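Local atomic coordinates of Oxidored_FMN domain-containing protein ([Pseudomonas] geniculata N1, PDB entry 6L6J), a protein that oxidises the amine 6-hydroxypseudooxynicotine, probably by way of its bound FMN and [4Fe-4S] cluster. Residues D191-I196 and V201-E206; K46-G51 and G369-S374. All blocks are in the same frame, centred on the assembly; numbering follows the deposited sequence.

Contact 1 of 2, residues D191-I196 and V201-E206; sequences DDYGGI and VRLLRE
Tyr193 sits on the type I beta turn Asp191–Gly194 and reaches across to Arg202, Leu203 and Glu206 on helix 197-215. In the TIM barrel, this helix belongs to the beta-alpha-beta crossover from strand 166-171 to strand 220-229, and the turn lies in the loop leading into it.

The nonpolar part of the contact is a CH-pi contact. Arg202 CD rests over one face of the Tyr193 ring, 3.7 Å from its centroid and displaced toward the rim, while Arg202 CG comes within 3.5 Å of Tyr193 CE2. With CG anti to the backbone N (chi1 -179°), the arginine leaves the helix toward the turn; its chain bends at chi3, and the ring and guanidinium planes stand almost perpendicular. Leu203 CB meets Tyr193 CD2 at 4.2 Å. Phe181 of helix 177-182 touches both Tyr193 and Leu203, while Ile145 and Arg142 of helix 142-162 also pack on the tyrosine.

Among the polar links, Arg202 NE gives a nearly straight hydrogen bond to Asp192 O (2.8 Å, 177°). The carbonyl lies at the edge of the guanidinium, in its plane, although the position of this oxygen is less certain. The Asp192 carboxylate looks elsewhere, to a salt bridge with Arg142, and Asn199 takes up Arg202 NH2. Farther along the helix, the extended Glu206 side chain comes from the opposite direction and brings OE1 to the edge of the ring, near its plane. Tyr193 OH donates to Glu206 OE1, but the modelled 2.5 Å is doubtfully short and no sign of strength.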
ATOM      1  N   ASP A 191     -20.554  31.535  13.818  1.00 46.00           N
ATOM      2  CA  ASP A 191     -20.776  31.322  15.280  1.00 46.25           C
ATOM      3  C   ASP A 191     -19.400  31.132  15.959  1.00 43.68           C
ATOM      4  O   ASP A 191     -18.376  31.429  15.310  1.00 42.05           O
ATOM      5  CB  ASP A 191     -21.785  30.182  15.512  1.00 44.30           C
ATOM      6  CG  ASP A 191     -21.308  28.783  15.138  1.00 40.01           C
ATOM      7  OD1 ASP A 191     -20.245  28.662  14.489  1.00 38.26           O
ATOM      8  OD2 ASP A 191     -22.000  27.828  15.505  1.00 36.56           O
ATOM      9  N   ASP A 192     -19.355  30.660  17.210  1.00 48.20           N
ATOM     10  CA  ASP A 192     -18.086  30.562  18.007  1.00 52.64           C
ATOM     11  C   ASP A 192     -17.248  29.337  17.572  1.00 49.79           C
ATOM     12  O   ASP A 192     -16.096  29.204  18.067  1.00 46.31           O
ATOM     13  CB  ASP A 192     -18.300  30.617  19.530  1.00 50.92           C
ATOM     14  CG  ASP A 192     -19.625  30.087  20.020  1.00 61.55           C
ATOM     15  OD1 ASP A 192     -20.679  30.671  19.623  1.00 71.12           O
ATOM     16  OD2 ASP A 192     -19.596  29.097  20.782  1.00 66.34           O
ATOM     17  N   TYR A 193     -17.744  28.504  16.644  1.00 44.77           N
ATOM     18  CA  TYR A 193     -16.956  27.407  16.020  1.00 40.80           C
ATOM     19  C   TYR A 193     -16.437  27.785  14.629  1.00 39.28           C
ATOM     20  O   TYR A 193     -15.912  26.889  13.941  1.00 42.35           O
ATOM     21  CB  TYR A 193     -17.785  26.133  15.956  1.00 41.65           C
ATOM     22  CG  TYR A 193     -18.023  25.492  17.299  1.00 44.24           C
ATOM     23  CD1 TYR A 193     -19.134  25.828  18.055  1.00 46.15           C
ATOM     24  CD2 TYR A 193     -17.152  24.541  17.805  1.00 41.86           C
ATOM     25  CE1 TYR A 193     -19.365  25.237  19.286  1.00 48.38           C
ATOM     26  CE2 TYR A 193     -17.374  23.934  19.028  1.00 44.40           C
ATOM     27  CZ  TYR A 193     -18.484  24.289  19.776  1.00 46.42           C
ATOM     28  OH  TYR A 193     -18.729  23.696  20.980  1.00 46.24           O
ATOM     29  N   GLY A 194     -16.520  29.060  14.242  1.00 36.73           N
ATOM     30  CA  GLY A 194     -15.991  29.538  12.948  1.00 36.45           C
ATOM     31  C   GLY A 194     -15.448  30.949  13.019  1.00 34.31           C
ATOM     32  O   GLY A 194     -15.744  31.664  13.995  1.00 35.57           O
ATOM     33  N   GLY A 195     -14.693  31.341  11.997  1.00 35.31           N
ATOM     34  CA  GLY A 195     -14.015  32.648  11.926  1.00 36.54           C
ATOM     35  C   GLY A 195     -12.536  32.505  12.240  1.00 39.68           C
ATOM     36  O   GLY A 195     -11.841  31.856  11.419  1.00 35.54           O
ATOM     37  N   ILE A 196     -12.076  33.075  13.371  1.00 42.62           N
ATOM     38  CA  ILE A 196     -10.620  33.163  13.719  1.00 46.71           C
ATOM     39  C   ILE A 196     -10.219  31.839  14.403  1.00 46.04           C
ATOM     40  O   ILE A 196     -11.108  31.131  14.898  1.00 46.69           O
ATOM     41  CB  ILE A 196     -10.268  34.457  14.506  1.00 48.61           C
ATOM     42  CG1 ILE A 196      -8.774  34.552  14.894  1.00 58.08           C
ATOM     43  CG2 ILE A 196     -11.166  34.627  15.731  1.00 47.26           C
ATOM     44  CD1 ILE A 196      -7.754  34.717  13.743  1.00 51.24           C
ATOM     45  N   VAL A 201     -10.466  25.830  16.035  1.00 39.07           N
ATOM     46  CA  VAL A 201      -9.778  24.758  16.812  1.00 38.17           C
ATOM     47  C   VAL A 201     -10.666  24.286  17.979  1.00 34.95           C
ATOM     48  O   VAL A 201     -10.367  23.225  18.526  1.00 33.92           O
ATOM     49  CB  VAL A 201      -8.395  25.227  17.298  1.00 39.72           C
ATOM     50  CG1 VAL A 201      -8.474  25.959  18.635  1.00 39.64           C
ATOM     51  CG2 VAL A 201      -7.417  24.058  17.372  1.00 40.50           C
ATOM     52  N   ARG A 202     -11.709  25.037  18.331  1.00 34.92           N
ATOM     53  CA  ARG A 202     -12.582  24.799  19.515  1.00 37.05           C
ATOM     54  C   ARG A 202     -13.078  23.342  19.543  1.00 36.70           C
ATOM     55  O   ARG A 202     -13.106  22.726  20.645  1.00 35.94           O
ATOM     56  CB  ARG A 202     -13.777  25.764  19.499  1.00 39.29           C
ATOM     57  CG  ARG A 202     -14.725  25.605  20.684  1.00 44.18           C
ATOM     58  CD  ARG A 202     -15.825  26.661  20.768  1.00 45.52           C
ATOM     59  NE  ARG A 202     -15.331  27.991  20.443  1.00 45.80           N
ATOM     60  CZ  ARG A 202     -14.513  28.709  21.213  1.00 51.04           C
ATOM     61  NH1 ARG A 202     -14.109  28.244  22.384  1.00 52.58           N
ATOM     62  NH2 ARG A 202     -14.089  29.893  20.806  1.00 52.21           N
ATOM     63  N   LEU A 203     -13.502  22.795  18.404  1.00 32.41           N
ATOM     64  CA  LEU A 203     -14.131  21.460  18.417  1.00 32.67           C
ATOM     65  C   LEU A 203     -13.062  20.417  18.759  1.00 35.01           C
ATOM     66  O   LEU A 203     -13.365  19.517  19.578  1.00 35.61           O
ATOM     67  CB  LEU A 203     -14.800  21.163  17.080  1.00 30.96           C
ATOM     68  CG  LEU A 203     -15.643  19.892  17.052  1.00 30.34           C
ATOM     69  CD1 LEU A 203     -16.440  19.723  18.340  1.00 30.55           C
ATOM     70  CD2 LEU A 203     -16.578  19.890  15.860  1.00 30.72           C
ATOM     71  N   LEU A 204     -11.867  20.547  18.171  1.00 35.91           N
ATOM     72  CA  LEU A 204     -10.713  19.645  18.426  1.00 36.92           C
ATOM     73  C   LEU A 204     -10.311  19.720  19.905  1.00 38.12           C
ATOM     74  O   LEU A 204     -10.088  18.651  20.490  1.00 40.40           O
ATOM     75  CB  LEU A 204      -9.524  20.008  17.529  1.00 36.38           C
ATOM     76  CG  LEU A 204      -8.243  19.227  17.842  1.00 36.25           C
ATOM     77  CD1 LEU A 204      -8.469  17.726  17.716  1.00 37.41           C
ATOM     78  CD2 LEU A 204      -7.101  19.659  16.960  1.00 33.94           C
ATOM     79  N   ARG A 205     -10.184  20.923  20.470  1.00 38.85           N
ATOM     80  CA  ARG A 205      -9.825  21.139  21.903  1.00 41.86           C
ATOM     81  C   ARG A 205     -10.925  20.533  22.788  1.00 38.98           C
ATOM     82  O   ARG A 205     -10.607  19.675  23.610  1.00 44.18           O
ATOM     83  CB  ARG A 205      -9.571  22.634  22.173  1.00 45.21           C
ATOM     84  CG  ARG A 205      -9.810  23.110  23.601  1.00 46.35           C
ATOM     85  CD  ARG A 205      -9.841  24.628  23.714  1.00 46.83           C
ATOM     86  NE  ARG A 205      -8.490  25.183  23.748  1.00 52.79           N
ATOM     87  CZ  ARG A 205      -8.022  26.179  22.986  1.00 54.40           C
ATOM     88  NH1 ARG A 205      -8.794  26.791  22.096  1.00 58.87           N
ATOM     89  NH2 ARG A 205      -6.768  26.570  23.129  1.00 47.25           N
ATOM     90  N   GLU A 206     -12.175  20.959  22.619  1.00 41.62           N
ATOM     91  CA  GLU A 206     -13.339  20.516  23.446  1.00 42.33           C
ATOM     92  C   GLU A 206     -13.496  18.984  23.413  1.00 37.54           C
ATOM     93  O   GLU A 206     -13.863  18.406  24.425  1.00 38.90           O
ATOM     94  CB  GLU A 206     -14.631  21.165  22.945  1.00 45.40           C
ATOM     95  CG  GLU A 206     -14.753  22.636  23.281  1.00 46.42           C
ATOM     96  CD  GLU A 206     -16.073  23.231  22.835  1.00 50.45           C
ATOM     97  OE1 GLU A 206     -16.669  22.696  21.883  1.00 48.97           O
ATOM     98  OE2 GLU A 206     -16.509  24.217  23.454  1.00 57.98           O
TER

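Contact 2 of 2, residues K46-G51 and G369-S374; sequences KARAEG and GEEHVS
Arg48 lies on helix 38-51, where the amides of Glu50 and Gly51 bond back to the carbonyls of Lys46 and Ala47, and it faces Glu371 at the start of a short run, 371-373, with helical backbone angles but without the regular bonds. The contact is narrow and buried, carried by one salt bridge.

Arg48 NH1 points almost straight at Glu371 OE2 (3.1 Å, 168°). The acceptor lies in the guanidinium plane, but the arginine comes in from above the carboxylate, the two flat groups being nearly perpendicular. A water offers a tentative second path between the same groups: it accepts from Arg48 NH2 at 2.8 Å and donates to Glu371 OE2, though the modelled 2.5 Å of that leg is doubtfully short. The other oxygen, Glu371 OE1, takes a weak bond from Gly369 N at 2.9 Å. The glutamate chain folds back at chi2 (90°), which brings OE1 toward that amide, a weak restraint at most on its rotation.

The guanidinium has further partners: NH1 also bonds to Phe44 O, NE to Ser323 O, and the Phe44 ring offers a cation-pi contact. With an alanine in place of Arg48, the buried Glu371 carboxylate is likely to lose its countercharge, and the carbonyls of Phe44 and Ser323 the N-H groups they accept from.

The side chain of Arg48 is about 8 Å from the bound iron-sulfur cluster, beyond direct contact. Glu371 packs against Ala43 and Phe44, about one turn back along the helix from Arg48, and neighbouring Glu370 touches Tyr658 of helix 653-666. The loop between helix 349-355 and strand 390-394 is thereby held against helix 38-51, which connects barrel strands 24-26 and 55-62.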
ATOM      1  N   LYS A  46      -2.813  -9.818  15.495  1.00 29.56           N
ATOM      2  CA  LYS A  46      -2.019 -10.801  16.293  1.00 33.59           C
ATOM      3  C   LYS A  46      -0.589 -10.905  15.727  1.00 31.64           C
ATOM      4  O   LYS A  46       0.389 -10.837  16.519  1.00 30.06           O
ATOM      5  CB  LYS A  46      -2.701 -12.172  16.331  1.00 34.86           C
ATOM      6  CG  LYS A  46      -2.178 -13.129  17.398  1.00 40.19           C
ATOM      7  CD  LYS A  46      -2.871 -14.504  17.396  1.00 43.95           C
ATOM      8  CE  LYS A  46      -1.962 -15.663  17.781  1.00 49.22           C
ATOM      9  NZ  LYS A  46      -2.185 -16.859  16.923  1.00 50.02           N
ATOM     10  N   ALA A  47      -0.452 -11.051  14.412  1.00 29.37           N
ATOM     11  CA  ALA A  47       0.850 -11.315  13.756  1.00 31.41           C
ATOM     12  C   ALA A  47       1.843 -10.185  14.079  1.00 31.95           C
ATOM     13  O   ALA A  47       3.079 -10.440  14.195  1.00 30.11           O
ATOM     14  CB  ALA A  47       0.659 -11.482  12.273  1.00 31.06           C
ATOM     15  N   ARG A  48       1.333  -8.962  14.223  1.00 32.67           N
ATOM     16  CA  ARG A  48       2.178  -7.754  14.441  1.00 31.29           C
ATOM     17  C   ARG A  48       2.542  -7.624  15.934  1.00 28.72           C
ATOM     18  O   ARG A  48       3.675  -7.215  16.236  1.00 26.20           O
ATOM     19  CB  ARG A  48       1.484  -6.555  13.786  1.00 30.73           C
ATOM     20  CG  ARG A  48       1.933  -6.378  12.345  1.00 31.57           C
ATOM     21  CD  ARG A  48       0.817  -6.418  11.337  1.00 30.91           C
ATOM     22  NE  ARG A  48       1.251  -6.953  10.064  1.00 29.92           N
ATOM     23  CZ  ARG A  48       0.665  -7.956   9.430  1.00 33.64           C
ATOM     24  NH1 ARG A  48      -0.386  -8.561   9.958  1.00 34.75           N
ATOM     25  NH2 ARG A  48       1.111  -8.346   8.244  1.00 35.81           N
ATOM     26  N   ALA A  49       1.661  -8.043  16.834  1.00 28.62           N
ATOM     27  CA  ALA A  49       2.017  -8.301  18.245  1.00 29.85           C
ATOM     28  C   ALA A  49       3.055  -9.451  18.314  1.00 28.94           C
ATOM     29  O   ALA A  49       4.110  -9.291  18.947  1.00 26.77           O
ATOM     30  CB  ALA A  49       0.752  -8.577  19.030  1.00 29.34           C
ATOM     31  N   GLU A  50       2.789 -10.573  17.646  1.00 31.99           N
ATOM     32  CA  GLU A  50       3.713 -11.742  17.582  1.00 33.56           C
ATOM     33  C   GLU A  50       5.100 -11.243  17.145  1.00 32.73           C
ATOM     34  O   GLU A  50       6.064 -11.645  17.769  1.00 32.96           O
ATOM     35  CB  GLU A  50       3.118 -12.802  16.649  1.00 38.65           C
ATOM     36  CG  GLU A  50       3.244 -14.229  17.126  1.00 41.43           C
ATOM     37  CD  GLU A  50       2.341 -15.205  16.375  1.00 54.87           C
ATOM     38  OE1 GLU A  50       1.074 -15.150  16.573  1.00 62.47           O
ATOM     39  OE2 GLU A  50       2.887 -16.045  15.588  1.00 57.62           O
ATOM     40  N   GLY A  51       5.179 -10.351  16.141  1.00 32.96           N
ATOM     41  CA  GLY A  51       6.426  -9.827  15.530  1.00 30.10           C
ATOM     42  C   GLY A  51       7.192  -8.823  16.387  1.00 29.52           C
ATOM     43  O   GLY A  51       8.376  -8.569  16.085  1.00 28.46           O
ATOM     44  N   GLY A 369      -3.148 -10.268   5.102  1.00 28.83           N
ATOM     45  CA  GLY A 369      -4.588 -10.404   4.809  1.00 28.98           C
ATOM     46  C   GLY A 369      -5.001 -11.834   4.494  1.00 28.14           C
ATOM     47  O   GLY A 369      -6.181 -12.016   4.144  1.00 27.61           O
ATOM     48  N   GLU A 370      -4.072 -12.793   4.598  1.00 28.16           N
ATOM     49  CA  GLU A 370      -4.325 -14.247   4.404  1.00 30.26           C
ATOM     50  C   GLU A 370      -4.126 -15.023   5.716  1.00 31.03           C
ATOM     51  O   GLU A 370      -4.210 -16.284   5.662  1.00 30.66           O
ATOM     52  CB  GLU A 370      -3.356 -14.854   3.381  1.00 31.43           C
ATOM     53  CG  GLU A 370      -3.455 -14.281   1.984  1.00 31.21           C
ATOM     54  CD  GLU A 370      -4.838 -14.311   1.374  1.00 31.57           C
ATOM     55  OE1 GLU A 370      -5.459 -15.399   1.348  1.00 29.85           O
ATOM     56  OE2 GLU A 370      -5.286 -13.217   0.922  1.00 33.58           O
ATOM     57  N   GLU A 371      -3.815 -14.343   6.826  1.00 29.57           N
ATOM     58  CA  GLU A 371      -3.474 -14.990   8.132  1.00 30.64           C
ATOM     59  C   GLU A 371      -4.607 -15.963   8.534  1.00 34.23           C
ATOM     60  O   GLU A 371      -4.308 -17.136   8.888  1.00 30.07           O
ATOM     61  CB  GLU A 371      -3.223 -13.941   9.227  1.00 29.63           C
ATOM     62  CG  GLU A 371      -2.043 -13.008   8.963  1.00 27.92           C
ATOM     63  CD  GLU A 371      -2.318 -11.703   8.212  1.00 26.31           C
ATOM     64  OE1 GLU A 371      -3.416 -11.513   7.657  1.00 22.84           O
ATOM     65  OE2 GLU A 371      -1.399 -10.863   8.171  1.00 28.50           O
ATOM     66  N   HIS A 372      -5.871 -15.517   8.429  1.00 36.15           N
ATOM     67  CA  HIS A 372      -7.085 -16.316   8.762  1.00 32.88           C
ATOM     68  C   HIS A 372      -7.603 -17.046   7.523  1.00 33.09           C
ATOM     69  O   HIS A 372      -7.830 -18.237   7.654  1.00 39.45           O
ATOM     70  CB  HIS A 372      -8.198 -15.455   9.364  1.00 31.98           C
ATOM     71  CG  HIS A 372      -9.463 -16.224   9.525  1.00 33.94           C
ATOM     72  ND1 HIS A 372      -9.691 -17.055  10.612  1.00 33.15           N
ATOM     73  CD2 HIS A 372     -10.546 -16.352   8.712  1.00 37.05           C
ATOM     74  CE1 HIS A 372     -10.882 -17.629  10.483  1.00 33.04           C
ATOM     75  NE2 HIS A 372     -11.429 -17.216   9.323  1.00 31.59           N
ATOM     76  N   VAL A 373      -7.803 -16.356   6.394  1.00 30.49           N
ATOM     77  CA  VAL A 373      -8.488 -16.896   5.176  1.00 31.14           C
ATOM     78  C   VAL A 373      -7.759 -18.156   4.684  1.00 30.81           C
ATOM     79  O   VAL A 373      -8.421 -19.137   4.280  1.00 29.13           O
ATOM     80  CB  VAL A 373      -8.585 -15.856   4.038  1.00 32.13           C
ATOM     81  CG1 VAL A 373      -8.842 -16.512   2.691  1.00 32.46           C
ATOM     82  CG2 VAL A 373      -9.650 -14.796   4.298  1.00 31.54           C
ATOM     83  N   SER A 374      -6.436 -18.137   4.705  1.00 29.81           N
ATOM     84  CA  SER A 374      -5.599 -19.196   4.097  1.00 30.03           C
ATOM     85  C   SER A 374      -4.775 -19.956   5.149  1.00 31.28           C
ATOM     86  O   SER A 374      -4.208 -20.998   4.776  1.00 34.96           O
ATOM     87  CB  SER A 374      -4.729 -18.592   3.026  1.00 30.00           C
ATOM     88  OG  SER A 374      -5.514 -18.065   1.963  1.00 25.40           O
TER
HETATM   89  O   HOH W   1       1.102 -11.143   7.775  1.00 40.72           O

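How the contacts relate
Contact 1 and contact 2 are about 41 Å apart between centres and about 27 Å between nearest atoms, with no touch. Along the chain, 46-51 comes first, then 191-196 and 201-206, and finally 369-374, so contact 1 falls wholly between the two halves of contact 2. Helices 38-51 and 197-215 both belong to the eight-stranded barrel, one following its first strand and the other its fourth. Contact 1 is local, joining a loop to the helix it enters at the periphery, away from the FMN, iron-sulfur and ADP sites. Contact 2 spans 318 residues and ties the barrel, near the iron-sulfur cluster, to the segment leading into the ADP-binding Rossmann-like region.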